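Local coordinates for protein HTH-type transcriptional activator ampR (PDB 3KOS) that regulates transcription of the AmpC beta-lactamase gene as a LysR-type DNA-binding factor, represented here by its effector-binding domain, at residues Lys35-His40 with Ser200-Gly205; Asp53-Gly58 with Thr185-Arg190; Ile63-Gly68 with Cys79-Ser84. All coordinates share one frame; numbering follows the deposited sequence.

In the fold
From the N terminus, the chain runs through strand 12-19 into helix 20-37, whose C-terminal end is met by helix 194-209 near the other end of the domain. Contact 1 therefore closes a loop that takes in most of the domain and joins two helices that pack together. Contact 2 is nested inside it, bringing short helix 54-57 against the end of strand 181-187. Contact 3, nested again within contact 2, sets strand 61-66 against strand 73-86 across the mixed sheet, where strand 181-187 lies between them. Leu203 packs on Ile63 between contacts 1 and 3, and Thr185 and Arg64 probably hydrogen-bond between contacts 2 and 3.

Contact 1. Residues Lys35-His40 with Ser200-Gly205; sequences KRSYPH and SRWLTG
Tyr38 lays the CE1 corner of its ring on the CB of Trp202, 3.9 Å away, and this apolar touch is the tight part of the contact. Tyr38 is the first residue to leave the helical conformation after helix 20-37, and with its CG anti to the carbonyl carbon (chi1 -62°) the ring reaches toward helix 194-209. Trp202 starts toward the same segment, and with CG opposite its own N across the CA-CB bond (chi1 164°) its indole packs on Leu27 and Leu30 of helix 20-37 and meets the ring of Phe34. Its NE1 is hydrogen-bonded to Asp33, so the one polar atom of a buried, bulky ring is satisfied. A large flat residue suits this place because it can fill the seam between two helices while Tyr38 covers its CB. Ser37 adds a looser touch, its OG standing 4.3 Å from CD1 of Trp202; a small side chain suits a place beside the indole.

The other side of the contact is more open and is bridged by water. Arg201 lies on the exposed side of its helix, and its guanidinium swings back so that NH2 comes 4.3 Å from the OH of Tyr38, too far for a direct bond. A water lying in the plane of the tyrosine ring, at its edge, links the two: it accepts from Arg201 NH2 at 3.2 Å and is hydrogen-bonded to Tyr38 OH at 3.1 Å. Tyrosine suits this border: ring carbon CE1 meets the CB of Trp202, and the hydroxyl faces the water. With no direct hydrogen bond between the segments, the chemistry implies a helix-to-helix junction held by apolar packing, its polar rim joined through solvent.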
loop_
_atom_site.group_PDB
_atom_site.type_symbol
_atom_site.label_atom_id
_atom_site.label_comp_id
_atom_site.label_asym_id
_atom_site.label_seq_id
_atom_site.Cartn_x
_atom_site.Cartn_y
_atom_site.Cartn_z
ATOM N N LYS A 35 -13.357 -12.141 16.354
ATOM C CA LYS A 35 -14.129 -13.335 16.013
ATOM C C LYS A 35 -14.515 -14.107 17.274
ATOM O O LYS A 35 -15.640 -14.611 17.389
ATOM C CB LYS A 35 -13.346 -14.241 15.057
ATOM N N ARG A 36 -13.579 -14.193 18.216
ATOM C CA ARG A 36 -13.859 -14.823 19.510
ATOM C C ARG A 36 -15.029 -14.158 20.234
ATOM O O ARG A 36 -15.921 -14.839 20.744
ATOM C CB ARG A 36 -12.624 -14.800 20.412
ATOM C CG ARG A 36 -12.909 -15.318 21.826
ATOM C CD ARG A 36 -11.683 -15.243 22.738
ATOM N NE ARG A 36 -12.002 -15.816 24.050
ATOM C CZ ARG A 36 -12.473 -15.118 25.076
ATOM N NH1 ARG A 36 -12.674 -13.809 24.958
ATOM N NH2 ARG A 36 -12.752 -15.734 26.224
ATOM N N SER A 37 -15.037 -12.831 20.277
ATOM C CA SER A 37 -16.071 -12.110 21.020
ATOM C C SER A 37 -17.416 -12.015 20.306
ATOM O O SER A 37 -18.451 -11.970 20.956
ATOM C CB SER A 37 -15.597 -10.703 21.385
ATOM O OG SER A 37 -14.553 -10.749 22.336
ATOM N N TYR A 38 -17.407 -11.962 18.977
ATOM C CA TYR A 38 -18.647 -11.739 18.233
ATOM C C TYR A 38 -18.728 -12.616 16.994
ATOM O O TYR A 38 -18.710 -12.117 15.870
ATOM C CB TYR A 38 -18.775 -10.261 17.832
ATOM C CG TYR A 38 -18.854 -9.339 19.015
ATOM C CD1 TYR A 38 -17.727 -8.676 19.482
ATOM C CD2 TYR A 38 -20.051 -9.158 19.695
ATOM C CE1 TYR A 38 -17.796 -7.837 20.580
ATOM C CE2 TYR A 38 -20.131 -8.329 20.792
ATOM C CZ TYR A 38 -19.004 -7.671 21.230
ATOM O OH TYR A 38 -19.094 -6.846 22.324
ATOM N N PRO A 39 -18.824 -13.936 17.193
ATOM C CA PRO A 39 -18.838 -14.879 16.072
ATOM C C PRO A 39 -20.043 -14.693 15.153
ATOM O O PRO A 39 -20.035 -15.211 14.043
ATOM C CB PRO A 39 -18.919 -16.241 16.770
ATOM C CG PRO A 39 -19.510 -15.940 18.107
ATOM C CD PRO A 39 -18.943 -14.623 18.491
ATOM N N HIS A 40 -21.059 -13.973 15.611
ATOM C CA HIS A 40 -22.295 -13.806 14.851
ATOM C C HIS A 40 -22.210 -12.691 13.819
ATOM O O HIS A 40 -23.172 -12.445 13.093
ATOM C CB HIS A 40 -23.460 -13.517 15.804
ATOM C CG HIS A 40 -23.250 -12.304 16.660
ATOM N ND1 HIS A 40 -22.406 -12.299 17.749
ATOM C CD2 HIS A 40 -23.766 -11.053 16.576
ATOM C CE1 HIS A 40 -22.420 -11.101 18.308
ATOM N NE2 HIS A 40 -23.237 -10.326 17.614
ATOM N N SER A 200 -17.304 -1.493 17.184
ATOM C CA SER A 200 -16.689 -0.280 17.737
ATOM C C SER A 200 -16.306 -0.453 19.191
ATOM O O SER A 200 -15.221 -0.043 19.607
ATOM C CB SER A 200 -17.638 0.912 17.647
ATOM O OG SER A 200 -17.844 1.269 16.308
ATOM N N ARG A 201 -17.212 -1.034 19.974
ATOM C CA ARG A 201 -16.925 -1.265 21.385
ATOM C C ARG A 201 -15.756 -2.225 21.551
ATOM O O ARG A 201 -14.879 -2.009 22.392
ATOM C CB ARG A 201 -18.155 -1.806 22.133
ATOM C CG ARG A 201 -19.296 -0.811 22.283
ATOM C CD ARG A 201 -20.250 -1.204 23.428
ATOM N NE ARG A 201 -20.772 -2.565 23.295
ATOM C CZ ARG A 201 -22.003 -2.867 22.879
ATOM N NH1 ARG A 201 -22.864 -1.901 22.560
ATOM N NH2 ARG A 201 -22.377 -4.137 22.794
ATOM N N TRP A 202 -15.748 -3.292 20.760
ATOM C CA TRP A 202 -14.665 -4.263 20.837
ATOM C C TRP A 202 -13.312 -3.614 20.533
ATOM O O TRP A 202 -12.329 -3.825 21.250
ATOM C CB TRP A 202 -14.887 -5.413 19.860
ATOM C CG TRP A 202 -13.629 -6.200 19.657
ATOM C CD1 TRP A 202 -13.109 -7.146 20.498
ATOM C CD2 TRP A 202 -12.717 -6.093 18.559
ATOM N NE1 TRP A 202 -11.935 -7.636 19.987
ATOM C CE2 TRP A 202 -11.668 -7.005 18.799
ATOM C CE3 TRP A 202 -12.685 -5.316 17.393
ATOM C CZ2 TRP A 202 -10.597 -7.164 17.915
ATOM C CZ3 TRP A 202 -11.616 -5.473 16.512
ATOM C CH2 TRP A 202 -10.587 -6.386 16.783
ATOM N N LEU A 203 -13.265 -2.832 19.463
ATOM C CA LEU A 203 -11.991 -2.272 18.997
ATOM C C LEU A 203 -11.430 -1.229 19.972
ATOM O O LEU A 203 -10.273 -1.302 20.375
ATOM C CB LEU A 203 -12.138 -1.690 17.586
ATOM C CG LEU A 203 -10.859 -1.155 16.927
ATOM C CD1 LEU A 203 -9.715 -2.167 17.012
ATOM C CD2 LEU A 203 -11.146 -0.785 15.475
ATOM N N THR A 204 -12.245 -0.259 20.361
ATOM C CA THR A 204 -11.774 0.719 21.334
ATOM C C THR A 204 -11.382 -0.004 22.631
ATOM O O THR A 204 -10.426 0.372 23.305
ATOM C CB THR A 204 -12.821 1.811 21.602
ATOM O OG1 THR A 204 -14.058 1.197 21.959
ATOM C CG2 THR A 204 -13.036 2.662 20.362
ATOM N N GLY A 205 -12.100 -1.070 22.955
ATOM C CA GLY A 205 -11.803 -1.839 24.147
ATOM C C GLY A 205 -10.483 -2.579 24.069
ATOM O O GLY A 205 -9.693 -2.562 25.011
HETATM O O HOH W 1 -21.767 -7.077 23.963
#

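Contact 2. Residues Asp53-Gly58 with Thr185-Arg190; sequences DPAAEG and TRLQSR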
loop_
_atom_site.group_PDB
_atom_site.type_symbol
_atom_site.label_atom_id
_atom_site.label_comp_id
_atom_site.label_asym_id
_atom_site.label_seq_id
_atom_site.Cartn_x
_atom_site.Cartn_y
_atom_site.Cartn_z
ATOM N N ASP A 53 -14.443 7.079 -0.348
ATOM C CA ASP A 53 -15.787 7.625 -0.324
ATOM C C ASP A 53 -16.694 6.531 0.210
ATOM O O ASP A 53 -17.094 5.630 -0.535
ATOM C CB ASP A 53 -16.212 8.007 -1.739
ATOM C CG ASP A 53 -17.554 8.710 -1.779
ATOM O OD1 ASP A 53 -18.417 8.417 -0.922
ATOM O OD2 ASP A 53 -17.746 9.552 -2.683
ATOM N N PRO A 54 -17.008 6.592 1.512
ATOM C CA PRO A 54 -17.793 5.530 2.153
ATOM C C PRO A 54 -19.126 5.286 1.460
ATOM O O PRO A 54 -19.525 4.135 1.268
ATOM C CB PRO A 54 -18.040 6.068 3.568
ATOM C CG PRO A 54 -17.063 7.135 3.776
ATOM C CD PRO A 54 -16.649 7.675 2.441
ATOM N N ALA A 55 -19.818 6.361 1.087
ATOM C CA ALA A 55 -21.123 6.205 0.456
ATOM C C ALA A 55 -20.980 5.422 -0.844
ATOM O O ALA A 55 -21.723 4.482 -1.096
ATOM C CB ALA A 55 -21.769 7.565 0.200
ATOM N N ALA A 56 -20.004 5.821 -1.659
ATOM C CA ALA A 56 -19.746 5.172 -2.936
ATOM C C ALA A 56 -19.418 3.692 -2.764
ATOM O O ALA A 56 -19.829 2.864 -3.571
ATOM C CB ALA A 56 -18.617 5.887 -3.679
ATOM N N GLU A 57 -18.682 3.358 -1.708
ATOM C CA GLU A 57 -18.290 1.970 -1.485
ATOM C C GLU A 57 -19.290 1.201 -0.634
ATOM O O GLU A 57 -19.113 0.012 -0.394
ATOM C CB GLU A 57 -16.892 1.887 -0.865
ATOM C CG GLU A 57 -15.795 2.353 -1.800
ATOM C CD GLU A 57 -14.398 1.976 -1.314
ATOM O OE1 GLU A 57 -14.277 1.148 -0.378
ATOM O OE2 GLU A 57 -13.419 2.510 -1.878
ATOM N N GLY A 58 -20.348 1.876 -0.196
ATOM C CA GLY A 58 -21.352 1.239 0.636
ATOM C C GLY A 58 -20.785 0.712 1.944
ATOM O O GLY A 58 -21.183 -0.351 2.427
ATOM N N THR A 185 -15.038 6.091 11.604
ATOM C CA THR A 185 -16.051 7.085 11.267
ATOM C C THR A 185 -17.262 6.483 10.566
ATOM O O THR A 185 -17.139 5.537 9.782
ATOM C CB THR A 185 -15.459 8.261 10.422
ATOM O OG1 THR A 185 -15.130 7.818 9.097
ATOM C CG2 THR A 185 -14.213 8.810 11.086
ATOM N N ARG A 186 -18.434 7.036 10.878
ATOM C CA ARG A 186 -19.691 6.656 10.247
ATOM C C ARG A 186 -20.273 7.923 9.632
ATOM O O ARG A 186 -20.332 8.962 10.289
ATOM C CB ARG A 186 -20.655 6.110 11.323
ATOM C CG ARG A 186 -22.066 5.825 10.850
ATOM C CD ARG A 186 -23.010 5.500 12.032
ATOM N NE ARG A 186 -23.097 6.597 13.000
ATOM C CZ ARG A 186 -24.011 7.562 12.947
ATOM N NH1 ARG A 186 -24.920 7.561 11.983
ATOM N NH2 ARG A 186 -24.022 8.522 13.858
ATOM N N LEU A 187 -20.679 7.863 8.371
ATOM C CA LEU A 187 -21.414 8.993 7.801
ATOM C C LEU A 187 -22.624 9.223 8.689
ATOM O O LEU A 187 -23.286 8.271 9.079
ATOM C CB LEU A 187 -21.879 8.683 6.382
ATOM C CG LEU A 187 -20.799 8.716 5.304
ATOM C CD1 LEU A 187 -21.417 8.474 3.936
ATOM C CD2 LEU A 187 -20.073 10.056 5.345
ATOM N N GLN A 188 -22.917 10.474 9.012
ATOM C CA GLN A 188 -24.063 10.750 9.869
ATOM C C GLN A 188 -25.355 10.216 9.265
ATOM O O GLN A 188 -26.295 9.894 9.984
ATOM C CB GLN A 188 -24.165 12.239 10.205
ATOM C CG GLN A 188 -23.039 12.703 11.120
ATOM C CD GLN A 188 -23.314 14.033 11.794
ATOM O OE1 GLN A 188 -23.882 14.951 11.190
ATOM N NE2 GLN A 188 -22.896 14.149 13.056
ATOM N N SER A 189 -25.386 10.079 7.944
ATOM C CA SER A 189 -26.575 9.570 7.265
ATOM C C SER A 189 -26.632 8.046 7.187
ATOM O O SER A 189 -27.605 7.489 6.683
ATOM C CB SER A 189 -26.674 10.162 5.860
ATOM O OG SER A 189 -25.529 9.829 5.100
ATOM N N ARG A 190 -25.595 7.371 7.675
ATOM C CA ARG A 190 -25.562 5.909 7.660
ATOM C C ARG A 190 -26.109 5.382 8.988
ATOM O O ARG A 190 -25.622 5.760 10.051
ATOM C CB ARG A 190 -24.128 5.406 7.463
ATOM C CG ARG A 190 -23.997 3.887 7.324
ATOM C CD ARG A 190 -24.208 3.428 5.894
ATOM N NE ARG A 190 -24.145 1.975 5.743
ATOM C CZ ARG A 190 -24.113 1.348 4.570
ATOM N NH1 ARG A 190 -24.126 2.050 3.439
ATOM N NH2 ARG A 190 -24.055 0.022 4.518
#
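Leu187 provides the apolar side of this contact, resting its CD1 methyl against Pro54 and Ala55 of the short helix 54-57. CD1 of Leu187 lies 3.9 Å from CB of Ala55 and 4.2 Å from CB of Pro54. With CG anti to the carbonyl carbon (chi1 -75°), the leucine points its branched end at the helix, and the small, compact faces of proline and alanine let it come close. Proline also suits the first turn of a helix, where its missing N-H costs no bond.

Both segments are shaped by local turns. Asp53 is the N-cap of the helix: its OD1 accepts from Ala56 N at 3.1 Å, a nearly straight bond (172°) that arrives from above the carboxylate plane. At the other end Gly58 closes the helix in a Schellman motif, its positive phi being easy for a residue without a side chain. Strand 181-187, part of the central mixed sheet of this LysR effector-binding domain, passes at its end into a type I beta turn from Leu187 to Arg190. Arg186 braces that turn, its NH1 donating in the guanidinium plane to Arg190 O at 2.7 Å.

The charged part is set by Arg190. Its chain, bent at chi2 (86°), brings the guanidinium past Gly58. NH2 of Arg190 is 3.6 Å from Gly58 O, which sits obliquely to the guanidinium; this is a polar approach rather than a bond. The stronger partner of NH2 is Asp60, in a salt bridge just beyond the helix, while the NH2 of Arg186 pairs with Asp74 on strand 73-86.

Contact 3. Residues Ile63-Gly68 with Cys79-Ser84; sequences IRYGGG and CSALMS
The edge of the Tyr65 ring meets the methyl of Ala81, whose CB lies near the ring plane, 3.7 Å from CE2 of Tyr65. Tyr65 holds CG anti to its backbone N (chi1 174°), a reach that carries the ring to a strand two places away in the sheet. A small alanine suits this buried place, where Ala81 also touches Tyr182 and Pro156.

Beside it, the selenium SE of Met83, a selenomethionine, stands 3.8 Å from the OH of Tyr65. The two side chains cross at about a right angle, and the long, flexible chain of Met83 also packs on Ile154 and Pro156.

The polar link runs through one water. Tyr65 OH donates to it over 2.7 Å, and the water in turn donates to Ala81 O at 2.8 Å, so the hydroxyl is tied to backbone in the break of strand 73-86.

An MES molecule, probably from the crystallisation liquor, lies about 4 Å from the Tyr65 side chain at the nearest atoms, consistent with the cleft between subdomains where LysR-type regulators bind effectors, in the periplasmic-binding-protein-like fold.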
loop_
_atom_site.group_PDB
_atom_site.type_symbol
_atom_site.label_atom_id
_atom_site.label_comp_id
_atom_site.label_asym_id
_atom_site.label_seq_id
_atom_site.Cartn_x
_atom_site.Cartn_y
_atom_site.Cartn_z
ATOM N N ILE A 63 -12.146 3.197 8.685
ATOM C CA ILE A 63 -11.058 3.460 9.611
ATOM C C ILE A 63 -10.024 4.248 8.830
ATOM O O ILE A 63 -9.649 3.850 7.736
ATOM C CB ILE A 63 -10.479 2.181 10.202
ATOM C CG1 ILE A 63 -11.534 1.531 11.123
ATOM C CG2 ILE A 63 -9.201 2.507 10.968
ATOM C CD1 ILE A 63 -11.118 0.178 11.700
ATOM N N ARG A 64 -9.606 5.385 9.380
ATOM C CA ARG A 64 -8.813 6.340 8.627
ATOM C C ARG A 64 -7.853 7.116 9.515
ATOM O O ARG A 64 -7.991 7.137 10.743
ATOM C CB ARG A 64 -9.751 7.325 7.920
ATOM C CG ARG A 64 -10.502 8.219 8.875
ATOM C CD ARG A 64 -11.865 8.601 8.300
ATOM N NE ARG A 64 -11.746 9.173 6.965
ATOM C CZ ARG A 64 -12.783 9.505 6.204
ATOM N NH1 ARG A 64 -12.589 10.018 4.993
ATOM N NH2 ARG A 64 -14.016 9.320 6.656
ATOM N N TYR A 65 -6.893 7.777 8.874
ATOM C CA TYR A 65 -5.934 8.630 9.558
ATOM C C TYR A 65 -6.373 10.073 9.378
ATOM O O TYR A 65 -6.691 10.489 8.264
ATOM C CB TYR A 65 -4.554 8.450 8.923
ATOM C CG TYR A 65 -3.464 9.382 9.427
ATOM C CD1 TYR A 65 -3.245 10.615 8.821
ATOM C CD2 TYR A 65 -2.631 9.011 10.478
ATOM C CE1 TYR A 65 -2.236 11.464 9.255
ATOM C CE2 TYR A 65 -1.612 9.856 10.922
ATOM C CZ TYR A 65 -1.422 11.078 10.296
ATOM O OH TYR A 65 -0.428 11.925 10.715
ATOM N N GLY A 66 -6.385 10.839 10.465
ATOM C CA GLY A 66 -6.744 12.238 10.362
ATOM C C GLY A 66 -6.935 12.928 11.697
ATOM O O GLY A 66 -6.443 12.461 12.729
ATOM N N GLY A 67 -7.675 14.035 11.670
ATOM C CA GLY A 67 -7.790 14.903 12.828
ATOM C C GLY A 67 -9.108 14.803 13.571
ATOM O O GLY A 67 -9.310 15.491 14.576
ATOM N N GLY A 68 -10.007 13.950 13.083
ATOM C CA GLY A 68 -11.267 13.699 13.757
ATOM C C GLY A 68 -12.355 14.723 13.464
ATOM O O GLY A 68 -13.436 14.677 14.052
ATOM N N CYS A 79 -6.668 5.315 18.182
ATOM C CA CYS A 79 -5.355 5.327 18.815
ATOM C C CYS A 79 -4.454 6.378 18.177
ATOM O O CYS A 79 -4.741 6.888 17.083
ATOM C CB CYS A 79 -4.698 3.940 18.741
ATOM S SG CYS A 79 -4.159 3.451 17.062
ATOM N N SER A 80 -3.363 6.694 18.863
ATOM C CA SER A 80 -2.439 7.710 18.374
ATOM C C SER A 80 -1.603 7.182 17.212
ATOM O O SER A 80 -1.544 5.974 16.972
ATOM C CB SER A 80 -1.534 8.188 19.513
ATOM O OG SER A 80 -0.819 7.094 20.066
ATOM N N ALA A 81 -0.939 8.100 16.512
ATOM C CA ALA A 81 -0.165 7.764 15.330
ATOM C C ALA A 81 1.087 8.629 15.251
ATOM O O ALA A 81 1.428 9.154 14.188
ATOM C CB ALA A 81 -1.025 7.929 14.073
ATOM N N LEU A 82 1.772 8.769 16.385
ATOM C CA LEU A 82 2.986 9.577 16.453
ATOM C C LEU A 82 4.020 9.124 15.428
ATOM O O LEU A 82 4.295 7.934 15.290
ATOM C CB LEU A 82 3.588 9.519 17.853
ATOM C CG LEU A 82 2.655 10.014 18.965
ATOM C CD1 LEU A 82 3.402 10.064 20.294
ATOM C CD2 LEU A 82 2.107 11.384 18.613
HETATM N N MSE A 83 4.596 10.089 14.720
HETATM C CA MSE A 83 5.524 9.795 13.629
HETATM C C MSE A 83 6.965 10.142 13.947
HETATM O O MSE A 83 7.248 11.119 14.644
HETATM C CB MSE A 83 5.122 10.558 12.378
HETATM C CG MSE A 83 3.725 10.236 11.911
HETATM SE SE MSE A 83 3.262 11.332 10.363
HETATM C CE MSE A 83 4.897 12.360 10.200
ATOM N N SER A 84 7.879 9.346 13.405
ATOM C CA SER A 84 9.298 9.566 13.607
ATOM C C SER A 84 10.037 9.010 12.388
ATOM O O SER A 84 9.485 8.190 11.650
ATOM C CB SER A 84 9.732 8.856 14.895
ATOM O OG SER A 84 11.007 9.288 15.333
HETATM O O HOH W 2 0.495 11.580 13.258
#